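Local coordinates for protein putative alkaline phosphatase (Pseudomonas fluorescens, PDB 4F19) that probably captures phosphate as the solute-binding component of an ABC importer, and here holds hydrogen arsenate in the cleft between its two lobes, at residues A8-A13 with Y207-F212; V31-G36 with A60-K65; V140-S145 with Q192-A197; G147-F152 with A168-F173. All blocks are in the same frame, centred on the assembly; numbering follows the deposited sequence. Where two conformers were deposited one is given.

Contact 1: A8-A13 with Y207-F212; sequences ATLPQA and YMSPDF. With 8AR (hydrogen arsenate), chain B.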
loop_
_atom_site.group_PDB
_atom_site.type_symbol
_atom_site.label_atom_id
_atom_site.label_comp_id
_atom_site.label_asym_id
_atom_site.label_seq_id
_atom_site.Cartn_x
_atom_site.Cartn_y
_atom_site.Cartn_z
ATOM N N ALA A 8 7.417 -1.939 -1.929
ATOM C CA ALA A 8 6.395 -2.310 -0.953
ATOM C C ALA A 8 6.347 -3.812 -0.736
ATOM O O ALA A 8 6.216 -4.604 -1.669
ATOM C CB ALA A 8 5.054 -1.855 -1.480
ATOM N N THR A 9 6.348 -4.203 0.559
ATOM C CA THR A 9 6.109 -5.567 0.932
ATOM C C THR A 9 4.605 -5.944 1.019
ATOM O O THR A 9 4.283 -7.111 0.865
ATOM C CB THR A 9 6.822 -5.964 2.270
ATOM O OG1 THR A 9 6.233 -5.325 3.392
ATOM C CG2 THR A 9 8.317 -5.660 2.194
ATOM N N LEU A 10 3.741 -4.964 1.260
ATOM C CA LEU A 10 2.319 -5.286 1.391
ATOM C C LEU A 10 1.817 -6.142 0.230
ATOM O O LEU A 10 1.100 -7.132 0.502
ATOM C CB LEU A 10 1.518 -3.972 1.621
ATOM C CG LEU A 10 -0.012 -4.077 1.543
ATOM C CD1 LEU A 10 -0.647 -3.039 2.437
ATOM C CD2 LEU A 10 -0.517 -3.897 0.107
ATOM N N PRO A 11 2.162 -5.836 -1.038
ATOM C CA PRO A 11 1.689 -6.603 -2.192
ATOM C C PRO A 11 2.750 -7.572 -2.754
ATOM O O PRO A 11 2.566 -8.082 -3.862
ATOM C CB PRO A 11 1.431 -5.507 -3.242
ATOM C CG PRO A 11 2.559 -4.543 -3.002
ATOM C CD PRO A 11 2.750 -4.561 -1.487
ATOM N N GLN A 12 3.819 -7.838 -2.023
ATOM C CA GLN A 12 4.886 -8.586 -2.678
ATOM C C GLN A 12 4.474 -9.989 -3.065
ATOM O O GLN A 12 4.941 -10.492 -4.073
ATOM C CB GLN A 12 6.172 -8.653 -1.804
ATOM C CG GLN A 12 5.981 -9.582 -0.585
ATOM C CD GLN A 12 7.173 -9.574 0.299
ATOM O OE1 GLN A 12 7.918 -8.578 0.430
ATOM N NE2 GLN A 12 7.488 -10.778 0.849
ATOM N N ALA A 13 3.590 -10.664 -2.277
ATOM C CA ALA A 13 3.187 -12.008 -2.659
ATOM C C ALA A 13 2.311 -11.997 -3.894
ATOM O O ALA A 13 2.312 -12.978 -4.663
ATOM C CB ALA A 13 2.503 -12.701 -1.478
ATOM N N TYR A 207 -0.639 -3.508 12.776
ATOM C CA TYR A 207 -1.335 -3.198 11.528
ATOM C C TYR A 207 -0.618 -3.886 10.386
ATOM O O TYR A 207 0.615 -3.997 10.434
ATOM C CB TYR A 207 -1.441 -1.672 11.341
ATOM C CG TYR A 207 -0.107 -0.977 11.327
ATOM C CD1 TYR A 207 0.539 -0.709 10.152
ATOM C CD2 TYR A 207 0.528 -0.605 12.524
ATOM C CE1 TYR A 207 1.801 -0.121 10.126
ATOM C CE2 TYR A 207 1.787 -0.002 12.518
ATOM C CZ TYR A 207 2.420 0.224 11.319
ATOM O OH TYR A 207 3.666 0.792 11.327
ATOM N N MET A 208 -1.331 -4.335 9.356
ATOM C CA MET A 208 -0.703 -5.291 8.448
ATOM C C MET A 208 -1.470 -5.436 7.128
ATOM O O MET A 208 -2.696 -5.462 7.081
ATOM C CB MET A 208 -0.672 -6.679 9.147
ATOM C CG MET A 208 0.038 -7.794 8.404
ATOM S SD MET A 208 1.740 -7.441 7.945
ATOM C CE MET A 208 2.432 -6.992 9.553
ATOM N N SER A 209 -0.681 -5.682 6.081
ATOM C CA SER A 209 -1.213 -6.153 4.809
ATOM C C SER A 209 -2.190 -7.310 5.032
ATOM O O SER A 209 -1.827 -8.278 5.745
ATOM C CB SER A 209 -0.057 -6.708 3.964
ATOM O OG SER A 209 -0.572 -7.359 2.839
ATOM N N PRO A 210 -3.352 -7.331 4.388
ATOM C CA PRO A 210 -4.257 -8.469 4.584
ATOM C C PRO A 210 -3.719 -9.745 4.012
ATOM O O PRO A 210 -4.163 -10.834 4.417
ATOM C CB PRO A 210 -5.554 -7.991 3.896
ATOM C CG PRO A 210 -5.063 -7.045 2.813
ATOM C CD PRO A 210 -3.905 -6.305 3.474
ATOM N N ASP A 211 -2.747 -9.684 3.104
ATOM C CA ASP A 211 -2.132 -10.883 2.545
ATOM C C ASP A 211 -1.159 -11.534 3.508
ATOM O O ASP A 211 -0.743 -12.668 3.228
ATOM C CB ASP A 211 -1.437 -10.573 1.222
ATOM C CG ASP A 211 -1.389 -11.699 0.238
ATOM O OD1 ASP A 211 -2.019 -12.717 0.336
ATOM O OD2 ASP A 211 -0.631 -11.432 -0.820
ATOM N N PHE A 212 -0.684 -10.835 4.528
ATOM C CA PHE A 212 0.213 -11.381 5.544
ATOM C C PHE A 212 -0.426 -11.502 6.921
ATOM O O PHE A 212 0.121 -12.187 7.787
ATOM C CB PHE A 212 1.506 -10.560 5.636
ATOM C CG PHE A 212 2.368 -10.716 4.384
ATOM C CD1 PHE A 212 3.093 -11.922 4.155
ATOM C CD2 PHE A 212 2.408 -9.759 3.410
ATOM C CE1 PHE A 212 3.852 -12.095 3.002
ATOM C CE2 PHE A 212 3.171 -9.888 2.267
ATOM C CZ PHE A 212 3.884 -11.087 2.061
HETATM AS AS 8AR B . 5.309 -1.563 2.805
HETATM O O1 8AR B . 5.916 -0.131 2.283
HETATM O O2 8AR B . 4.190 -2.121 1.657
HETATM O O3 8AR B . 6.479 -2.710 2.914
HETATM O O4 8AR B . 4.519 -1.382 4.258
#
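Across the anion cleft of this PstS-type binding protein, the turn T9-Q12 meets S209 and F212 of the loop that follows strand 204-205. It is a type I beta turn that presents two backbone amides to hydrogen arsenate: T9 N reaches O3 at 2.8 Å and L10 N reaches O2 at 2.9 Å, while T9 OG1 also donates to O3. On the far side of the same turn, with OG swung anti to its own N (chi1 170°), S209 donates through that OG to L10 O at 2.9 Å, tilted 22° from the carbonyl plane. This hydroxyl also accepts from D211 N at 3.2 Å, forming an ST turn, and S209 CB packs on L10 CG at 3.6 Å. Replacing S209 with an alanine would probably leave L10 O and D211 N without this shared partner. The F212 ring, in the modelled conformer, brings its edge to the turn, with CE2 3.3 Å from T9 O and CZ against Q12 CG. Segment 8-13 runs from strand 5-7 into helix 12-15; segment 207-212 follows strand 204-205, with M208 lying on helix 190-198 and P210 on strand 85-94.

Contact 2: V31-G36 with A60-K65; sequences VGSGNG and AGSDSK. With 8AR (hydrogen arsenate), chain B.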
loop_
_atom_site.group_PDB
_atom_site.type_symbol
_atom_site.label_atom_id
_atom_site.label_comp_id
_atom_site.label_asym_id
_atom_site.label_seq_id
_atom_site.Cartn_x
_atom_site.Cartn_y
_atom_site.Cartn_z
ATOM N N VAL A 31 11.231 -4.747 -0.180
ATOM C CA VAL A 31 12.141 -4.009 0.671
ATOM C C VAL A 31 11.474 -2.835 1.425
ATOM O O VAL A 31 12.167 -2.171 2.210
ATOM C CB VAL A 31 13.366 -3.453 -0.104
ATOM C CG1 VAL A 31 14.293 -4.619 -0.477
ATOM C CG2 VAL A 31 12.937 -2.653 -1.337
ATOM N N GLY A 32 10.183 -2.575 1.215
ATOM C CA GLY A 32 9.530 -1.434 1.784
ATOM C C GLY A 32 9.332 -0.331 0.756
ATOM O O GLY A 32 10.122 -0.153 -0.166
ATOM N N SER A 33 8.250 0.453 0.940
ATOM C CA SER A 33 7.938 1.498 -0.023
ATOM C C SER A 33 8.941 2.609 -0.055
ATOM O O SER A 33 9.249 3.152 -1.112
ATOM C CB SER A 33 6.542 2.115 0.265
ATOM O OG SER A 33 5.497 1.200 0.043
ATOM N N GLY A 34 9.484 3.034 1.102
ATOM C CA GLY A 34 10.500 4.075 1.094
ATOM C C GLY A 34 11.711 3.645 0.263
ATOM O O GLY A 34 12.231 4.417 -0.563
ATOM N N ASN A 35 12.157 2.420 0.465
ATOM C CA ASN A 35 13.268 1.897 -0.316
ATOM C C ASN A 35 12.922 1.757 -1.794
ATOM O O ASN A 35 13.752 2.019 -2.655
ATOM C CB ASN A 35 13.759 0.563 0.247
ATOM C CG ASN A 35 14.522 0.746 1.535
ATOM O OD1 ASN A 35 15.328 1.655 1.639
ATOM N ND2 ASN A 35 14.278 -0.107 2.532
ATOM N N GLY A 36 11.676 1.346 -2.099
ATOM C CA GLY A 36 11.252 1.262 -3.488
ATOM C C GLY A 36 11.248 2.613 -4.208
ATOM O O GLY A 36 11.723 2.734 -5.326
ATOM N N ALA A 60 8.838 0.417 -9.397
ATOM C CA ALA A 60 8.696 0.140 -7.963
ATOM C C ALA A 60 7.229 -0.076 -7.637
ATOM O O ALA A 60 6.320 0.510 -8.226
ATOM C CB ALA A 60 9.246 1.261 -7.099
ATOM N N GLY A 61 7.013 -0.899 -6.600
ATOM C CA GLY A 61 5.745 -0.932 -5.891
ATOM C C GLY A 61 5.827 -0.043 -4.678
ATOM O O GLY A 61 6.832 -0.040 -3.951
ATOM N N SER A 62 4.752 0.729 -4.406
ATOM C CA SER A 62 4.723 1.587 -3.254
ATOM C C SER A 62 3.284 1.761 -2.793
ATOM O O SER A 62 2.421 2.030 -3.621
ATOM C CB SER A 62 5.314 2.960 -3.555
ATOM O OG SER A 62 5.367 3.715 -2.374
ATOM N N ASP A 63 3.071 1.687 -1.466
ATOM C CA ASP A 63 1.795 2.142 -0.898
ATOM C C ASP A 63 1.929 3.487 -0.199
ATOM O O ASP A 63 1.015 3.914 0.492
ATOM C CB ASP A 63 1.110 1.056 -0.023
ATOM C CG ASP A 63 1.944 -0.194 0.164
ATOM O OD1 ASP A 63 2.811 -0.123 1.063
ATOM O OD2 ASP A 63 1.754 -1.190 -0.551
ATOM N N SER A 64 3.083 4.132 -0.382
ATOM C CA SER A 64 3.307 5.512 -0.018
ATOM C C SER A 64 3.307 6.382 -1.261
ATOM O O SER A 64 4.053 6.100 -2.228
ATOM C CB SER A 64 4.655 5.665 0.683
ATOM O OG SER A 64 5.055 6.994 0.844
ATOM N N LYS A 65 2.517 7.433 -1.284
ATOM C CA LYS A 65 2.506 8.319 -2.460
ATOM C C LYS A 65 3.843 9.024 -2.589
ATOM O O LYS A 65 4.512 9.364 -1.608
ATOM C CB LYS A 65 1.388 9.344 -2.347
ATOM C CG LYS A 65 0.055 8.808 -2.570
ATOM C CD LYS A 65 -1.052 9.783 -2.804
ATOM C CE LYS A 65 -0.925 10.684 -3.813
ATOM N NZ LYS A 65 -2.334 11.411 -4.209
HETATM AS AS 8AR B . 5.309 -1.563 2.805
HETATM O O1 8AR B . 5.916 -0.131 2.283
HETATM O O2 8AR B . 4.190 -2.121 1.657
HETATM O O3 8AR B . 6.479 -2.710 2.914
HETATM O O4 8AR B . 4.519 -1.382 4.258
#
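The S33 hydroxyl is shared between D63 N and the arsenate. With OG set beside its own backbone N (chi1 -67°), hydroxyl and amide converge on one ligand oxygen: OG donates to O1 of the arsenate at 2.6 Å, and S33 N donates to O1 at 2.8 Å. The oxygen of the hydroxyl in turn accepts from D63 N at 2.9 Å, in a fairly straight bond of 158°, so the side chain is fixed from two directions. An alanine in place of S33 would probably cost O1 one of its donors and leave D63 N without this acceptor. D63 swings its carboxylate to the ligand as well: OD1 lies 2.5 Å from O2 of the arsenate, close enough that one of the two probably carries a proton, while OD2 is engaged by T294. S62 turns its hydroxyl alongside S33, with OG 3.3 Å from S33 CB, and donates to S64 O at 2.7 Å in the carbonyl plane, on a lone pair. Beyond D63, S64 CB rests on S33 CB. Farther down, A60 CB meets G36 O at 3.4 Å, and any side chain at G36 would press on G61 O. G32 occupies the N-cap position of helix 33-42, whose N-terminus faces the anion. Strand 59-62 lies between strands 5-7 and 291-299, and S64 OG reaches on to E150 of helix 147-159 and to K37.

Contact 3: V140-S145 with Q192-A197; sequences VYRSES and QGVMTA. With 8AR (hydrogen arsenate), chain B.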
loop_
_atom_site.group_PDB
_atom_site.type_symbol
_atom_site.label_atom_id
_atom_site.label_comp_id
_atom_site.label_asym_id
_atom_site.label_seq_id
_atom_site.Cartn_x
_atom_site.Cartn_y
_atom_site.Cartn_z
ATOM N N VAL A 140 3.388 -3.656 18.050
ATOM C CA VAL A 140 4.480 -3.875 17.116
ATOM C C VAL A 140 4.242 -2.912 15.927
ATOM O O VAL A 140 3.117 -2.780 15.458
ATOM C CB VAL A 140 4.542 -5.321 16.635
ATOM C CG1 VAL A 140 5.761 -5.550 15.740
ATOM C CG2 VAL A 140 4.612 -6.280 17.850
ATOM N N TYR A 141 5.304 -2.265 15.468
ATOM C CA TYR A 141 5.196 -1.303 14.378
ATOM C C TYR A 141 6.377 -1.429 13.463
ATOM O O TYR A 141 7.360 -2.066 13.766
ATOM C CB TYR A 141 5.034 0.135 14.904
ATOM C CG TYR A 141 6.261 0.662 15.550
ATOM C CD1 TYR A 141 7.164 1.435 14.848
ATOM C CD2 TYR A 141 6.599 0.337 16.866
ATOM C CE1 TYR A 141 8.352 1.903 15.390
ATOM C CE2 TYR A 141 7.769 0.780 17.429
ATOM C CZ TYR A 141 8.653 1.551 16.683
ATOM O OH TYR A 141 9.833 1.962 17.241
ATOM N N ARG A 142 6.259 -0.804 12.268
ATOM C CA ARG A 142 7.324 -0.838 11.278
ATOM C C ARG A 142 8.396 0.152 11.558
ATOM O O ARG A 142 8.177 1.340 11.688
ATOM C CB ARG A 142 6.715 -0.617 9.869
ATOM C CG ARG A 142 5.869 -1.751 9.386
ATOM C CD ARG A 142 6.679 -2.945 8.921
ATOM N NE ARG A 142 7.417 -2.671 7.710
ATOM C CZ ARG A 142 6.856 -2.654 6.488
ATOM N NH1 ARG A 142 5.595 -3.035 6.310
ATOM N NH2 ARG A 142 7.598 -2.233 5.460
ATOM N N SER A 143 9.651 -0.386 11.596
ATOM C CA SER A 143 10.842 0.381 11.864
ATOM C C SER A 143 11.187 1.365 10.774
ATOM O O SER A 143 11.872 2.393 11.031
ATOM C CB SER A 143 12.070 -0.595 12.058
ATOM O OG SER A 143 12.401 -1.165 10.958
ATOM N N GLU A 144 10.842 1.066 9.570
ATOM C CA GLU A 144 11.312 1.759 8.367
ATOM C C GLU A 144 10.190 2.516 7.686
ATOM O O GLU A 144 9.055 2.580 8.131
ATOM C CB GLU A 144 12.049 0.784 7.444
ATOM C CG GLU A 144 11.228 -0.110 6.527
ATOM C CD GLU A 144 10.419 -1.250 7.107
ATOM O OE1 GLU A 144 9.909 -1.182 8.245
ATOM O OE2 GLU A 144 10.267 -2.274 6.370
ATOM N N SER A 145 10.527 3.146 6.556
ATOM C CA SER A 145 9.579 3.931 5.785
ATOM C C SER A 145 8.643 3.002 5.034
ATOM O O SER A 145 9.025 2.321 4.059
ATOM C CB SER A 145 10.337 4.851 4.831
ATOM O OG SER A 145 9.457 5.605 4.032
ATOM N N GLN A 192 6.659 -9.240 6.827
ATOM C CA GLN A 192 6.944 -10.544 7.410
ATOM C C GLN A 192 7.700 -10.402 8.729
ATOM O O GLN A 192 7.443 -11.156 9.693
ATOM C CB GLN A 192 7.683 -11.402 6.382
ATOM C CG GLN A 192 6.832 -11.741 5.106
ATOM C CD GLN A 192 7.692 -12.142 3.956
ATOM O OE1 GLN A 192 8.579 -11.317 3.373
ATOM N NE2 GLN A 192 7.490 -13.394 3.507
ATOM N N GLY A 193 8.640 -9.468 8.815
ATOM C CA GLY A 193 9.348 -9.255 10.055
ATOM C C GLY A 193 8.439 -8.864 11.181
ATOM O O GLY A 193 8.609 -9.315 12.334
ATOM N N VAL A 194 7.443 -8.022 10.901
ATOM C CA VAL A 194 6.436 -7.687 11.903
ATOM C C VAL A 194 5.636 -8.894 12.314
ATOM O O VAL A 194 5.389 -9.110 13.509
ATOM C CB VAL A 194 5.567 -6.517 11.444
ATOM C CG1 VAL A 194 4.291 -6.433 12.260
ATOM C CG2 VAL A 194 6.308 -5.193 11.519
ATOM N N MET A 195 5.199 -9.736 11.382
ATOM C CA MET A 195 4.445 -10.932 11.766
ATOM C C MET A 195 5.284 -11.880 12.596
ATOM O O MET A 195 4.777 -12.507 13.548
ATOM C CB MET A 195 3.854 -11.608 10.559
ATOM C CG MET A 195 2.739 -10.821 9.860
ATOM S SD MET A 195 1.342 -10.365 10.925
ATOM C CE MET A 195 0.614 -11.967 11.279
ATOM N N THR A 196 6.582 -11.993 12.299
ATOM C CA THR A 196 7.457 -12.822 13.150
ATOM C C THR A 196 7.539 -12.240 14.560
ATOM O O THR A 196 7.433 -12.980 15.564
ATOM C CB THR A 196 8.855 -12.882 12.484
ATOM O OG1 THR A 196 8.727 -13.615 11.284
ATOM C CG2 THR A 196 9.889 -13.504 13.420
ATOM N N ALA A 197 7.691 -10.919 14.676
ATOM C CA ALA A 197 7.701 -10.296 15.985
ATOM C C ALA A 197 6.398 -10.428 16.701
ATOM O O ALA A 197 6.355 -10.576 17.956
ATOM C CB ALA A 197 8.082 -8.831 15.837
HETATM AS AS 8AR B . 5.309 -1.563 2.805
HETATM O O1 8AR B . 5.916 -0.131 2.283
HETATM O O2 8AR B . 4.190 -2.121 1.657
HETATM O O3 8AR B . 6.479 -2.710 2.914
HETATM O O4 8AR B . 4.519 -1.382 4.258
#
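V194 and V140 carry most of the buried surface here, with A197 one helical turn beyond V194. Strand 140-142 runs nearly antiparallel to helix 192-197, at 166° and 8.6 Å between axes. The two valine side chains lie alongside one another, pointing opposite ways. V140 holds CG1 anti to its backbone N (chi1 -176°), which sends that methyl to the helix, where it meets V194 CG1 at 3.9 Å and A197 CB at 4.0 Å. The other V194 methyl, CG2, sits against the R142 side chain, 3.5 Å from R142 CD and crossing it at about a right angle. Bends at chi2 and chi3 then lead the R142 guanidinium past the N-terminal end of segment 192-197 to the arsenate. R142 NH2 donates to O3 of the arsenate at 2.8 Å, near the guanidinium plane and with a straight 163°, whereas the bond from R142 NH1 to O4 is weak. E144 forms a side-on salt bridge with R142: NE donates to OE1 at 3.0 Å on its syn side, and NH2 to OE2 at 2.8 Å from above the carboxylate plane. G190 N is a further donor to E144 OE2. No hydrogen bond links the two segments: V194 and A197 of helix 190-198 meet V140 and the aliphatic part of R142 through methyl groups, while E144 fixes the rotation of the guanidinium and probably offsets part of its charge beside the anion.

Contact 4: G147-F152 with A168-F173; sequences GTTELF and AVTTTF. With 8AR (hydrogen arsenate), chain B.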
loop_
_atom_site.group_PDB
_atom_site.type_symbol
_atom_site.label_atom_id
_atom_site.label_comp_id
_atom_site.label_asym_id
_atom_site.label_seq_id
_atom_site.Cartn_x
_atom_site.Cartn_y
_atom_site.Cartn_z
ATOM N N GLY A 147 4.699 2.035 3.421
ATOM C CA GLY A 147 3.399 2.406 2.863
ATOM C C GLY A 147 2.229 1.866 3.650
ATOM O O GLY A 147 1.172 2.485 3.703
ATOM N N THR A 148 2.401 0.696 4.305
ATOM C CA THR A 148 1.348 0.227 5.209
ATOM C C THR A 148 1.184 1.253 6.322
ATOM O O THR A 148 0.044 1.589 6.713
ATOM C CB THR A 148 1.682 -1.166 5.770
ATOM O OG1 THR A 148 1.991 -2.082 4.736
ATOM C CG2 THR A 148 0.436 -1.714 6.472
ATOM N N THR A 149 2.295 1.749 6.872
ATOM C CA THR A 149 2.215 2.813 7.858
ATOM C C THR A 149 1.464 4.024 7.299
ATOM O O THR A 149 0.634 4.629 7.989
ATOM C CB THR A 149 3.574 3.246 8.360
ATOM O OG1 THR A 149 4.187 2.134 9.023
ATOM C CG2 THR A 149 3.478 4.450 9.289
ATOM N N GLU A 150 1.761 4.439 6.062
ATOM C CA GLU A 150 1.075 5.589 5.500
ATOM C C GLU A 150 -0.449 5.322 5.407
ATOM O O GLU A 150 -1.248 6.161 5.807
ATOM C CB GLU A 150 1.666 5.974 4.157
ATOM C CG GLU A 150 1.068 7.271 3.597
ATOM C CD GLU A 150 1.785 7.750 2.351
ATOM O OE1 GLU A 150 2.997 8.084 2.472
ATOM O OE2 GLU A 150 1.165 7.806 1.254
ATOM N N LEU A 151 -0.837 4.162 4.874
ATOM C CA LEU A 151 -2.267 3.862 4.760
ATOM C C LEU A 151 -2.945 3.869 6.130
ATOM O O LEU A 151 -4.095 4.325 6.259
ATOM C CB LEU A 151 -2.458 2.504 4.073
ATOM C CG LEU A 151 -2.097 2.427 2.602
ATOM C CD1 LEU A 151 -2.270 1.050 2.069
ATOM C CD2 LEU A 151 -2.869 3.448 1.753
ATOM N N PHE A 152 -2.273 3.316 7.133
ATOM C CA PHE A 152 -2.845 3.191 8.459
ATOM C C PHE A 152 -2.930 4.557 9.173
ATOM O O PHE A 152 -3.939 4.888 9.784
ATOM C CB PHE A 152 -2.005 2.192 9.268
ATOM C CG PHE A 152 -2.507 1.906 10.661
ATOM C CD1 PHE A 152 -3.832 1.507 10.879
ATOM C CD2 PHE A 152 -1.652 2.037 11.747
ATOM C CE1 PHE A 152 -4.219 1.208 12.158
ATOM C CE2 PHE A 152 -2.079 1.718 13.035
ATOM C CZ PHE A 152 -3.378 1.312 13.227
ATOM N N ALA A 168 -0.016 12.157 12.944
ATOM C CA ALA A 168 0.333 12.657 11.624
ATOM C C ALA A 168 0.341 11.539 10.629
ATOM O O ALA A 168 0.693 10.393 10.917
ATOM C CB ALA A 168 1.725 13.271 11.684
ATOM N N VAL A 169 -0.005 11.872 9.361
ATOM C CA VAL A 169 0.188 10.968 8.273
ATOM C C VAL A 169 1.693 10.874 7.995
ATOM O O VAL A 169 2.359 11.912 7.824
ATOM C CB VAL A 169 -0.527 11.455 6.984
ATOM C CG1 VAL A 169 -0.291 10.473 5.849
ATOM C CG2 VAL A 169 -2.025 11.646 7.250
ATOM N N THR A 170 2.223 9.665 7.976
ATOM C CA THR A 170 3.662 9.457 7.848
ATOM C C THR A 170 3.907 8.056 7.327
ATOM O O THR A 170 3.056 7.185 7.391
ATOM C CB THR A 170 4.325 9.688 9.180
ATOM O OG1 THR A 170 5.759 9.556 9.034
ATOM C CG2 THR A 170 3.884 8.755 10.257
ATOM N N THR A 171 5.149 7.842 6.876
ATOM C CA THR A 171 5.651 6.488 6.602
ATOM C C THR A 171 6.407 5.870 7.746
ATOM O O THR A 171 6.759 4.694 7.684
ATOM C CB THR A 171 6.497 6.445 5.339
ATOM O OG1 THR A 171 7.768 7.051 5.584
ATOM C CG2 THR A 171 5.812 7.037 4.117
ATOM N N THR A 172 6.682 6.664 8.815
ATOM C CA THR A 172 7.482 6.168 9.968
ATOM C C THR A 172 6.600 6.230 11.202
ATOM O O THR A 172 6.459 7.294 11.840
ATOM C CB THR A 172 8.775 6.964 10.110
ATOM O OG1 THR A 172 8.509 8.341 10.234
ATOM C CG2 THR A 172 9.687 6.734 8.972
ATOM N N PHE A 173 6.014 5.107 11.561
ATOM C CA PHE A 173 5.062 5.084 12.674
ATOM C C PHE A 173 5.671 5.594 13.966
ATOM O O PHE A 173 4.960 6.185 14.779
ATOM C CB PHE A 173 4.479 3.693 12.886
ATOM C CG PHE A 173 3.350 3.690 13.895
ATOM C CD1 PHE A 173 3.587 3.337 15.213
ATOM C CD2 PHE A 173 2.080 4.142 13.581
ATOM C CE1 PHE A 173 2.603 3.443 16.162
ATOM C CE2 PHE A 173 1.099 4.242 14.553
ATOM C CZ PHE A 173 1.362 3.913 15.821
HETATM AS AS 8AR B . 5.309 -1.563 2.805
HETATM O O1 8AR B . 5.916 -0.131 2.283
HETATM O O2 8AR B . 4.190 -2.121 1.657
HETATM O O3 8AR B . 6.479 -2.710 2.914
HETATM O O4 8AR B . 4.519 -1.382 4.258
HETATM O O HOH W 1 6.708 2.826 9.876
#
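E150 and T171 bring their CA atoms to 4.8 Å where the first turns of helix 147-159, the anion-binding helix N-terminus of this periplasmic-binding-protein fold, pass the irregular segment 168-173. The helix is set by regular bonds such as L151 N to G147 O. The loop folds on itself as an ST turn, with T172 N donating to T170 OG1 at 3.0 Å. Its T170 O lies 3.2 Å from E150 CA, a CA-H...O contact, and the same oxygen is met by T149 CG2 at 3.4 Å. T149 has CG2 anti to its backbone N (chi1 -63° for OG1), which lays the methyl across the loop backbone and against F173 CB. Its OG1, on the other branch, bonds to Y207 OH and to a water at 2.7 Å. That water accepts from F173 N and lies also at T171 O, stitching the helix to the loop where no direct hydrogen bond does so. E150 runs extended beside T171, the two side chains pointing the same way, with OE1, itself held by S64, 3.4 Å from T171 CG2; R154 forms a salt bridge with E150 OE2. V169 CG1 packs on E150 CG, and farther along F152 and F173 bring their rings together obliquely. On the cleft side, G147 N donates to O1 of the arsenate at 2.7 Å, and T148 gives O4 both its amide and, at 2.7 Å, its OG1.

Overall arrangement
All four contacts reach the same arsenate. Contact 1 spans the cleft, joining loops that follow strands of different sheets, while contact 2 belongs to one lobe and contacts 3 and 4 to the other. Contacts 2 and 3 are buried; 1 and 4 are only partly so. Contacts 1 and 2 tie their segments by one hydroxyl-mediated bond each, contact 3 by methyl groups, and contact 4 by carbonyl contacts and a water. Y207 OH links contact 1 to R142 N of contact 3, and K65 N of contact 2 is bonded to E150 of contact 4. Helix starts supply amides in contacts 2 and 4; contact 3 brings the arginine.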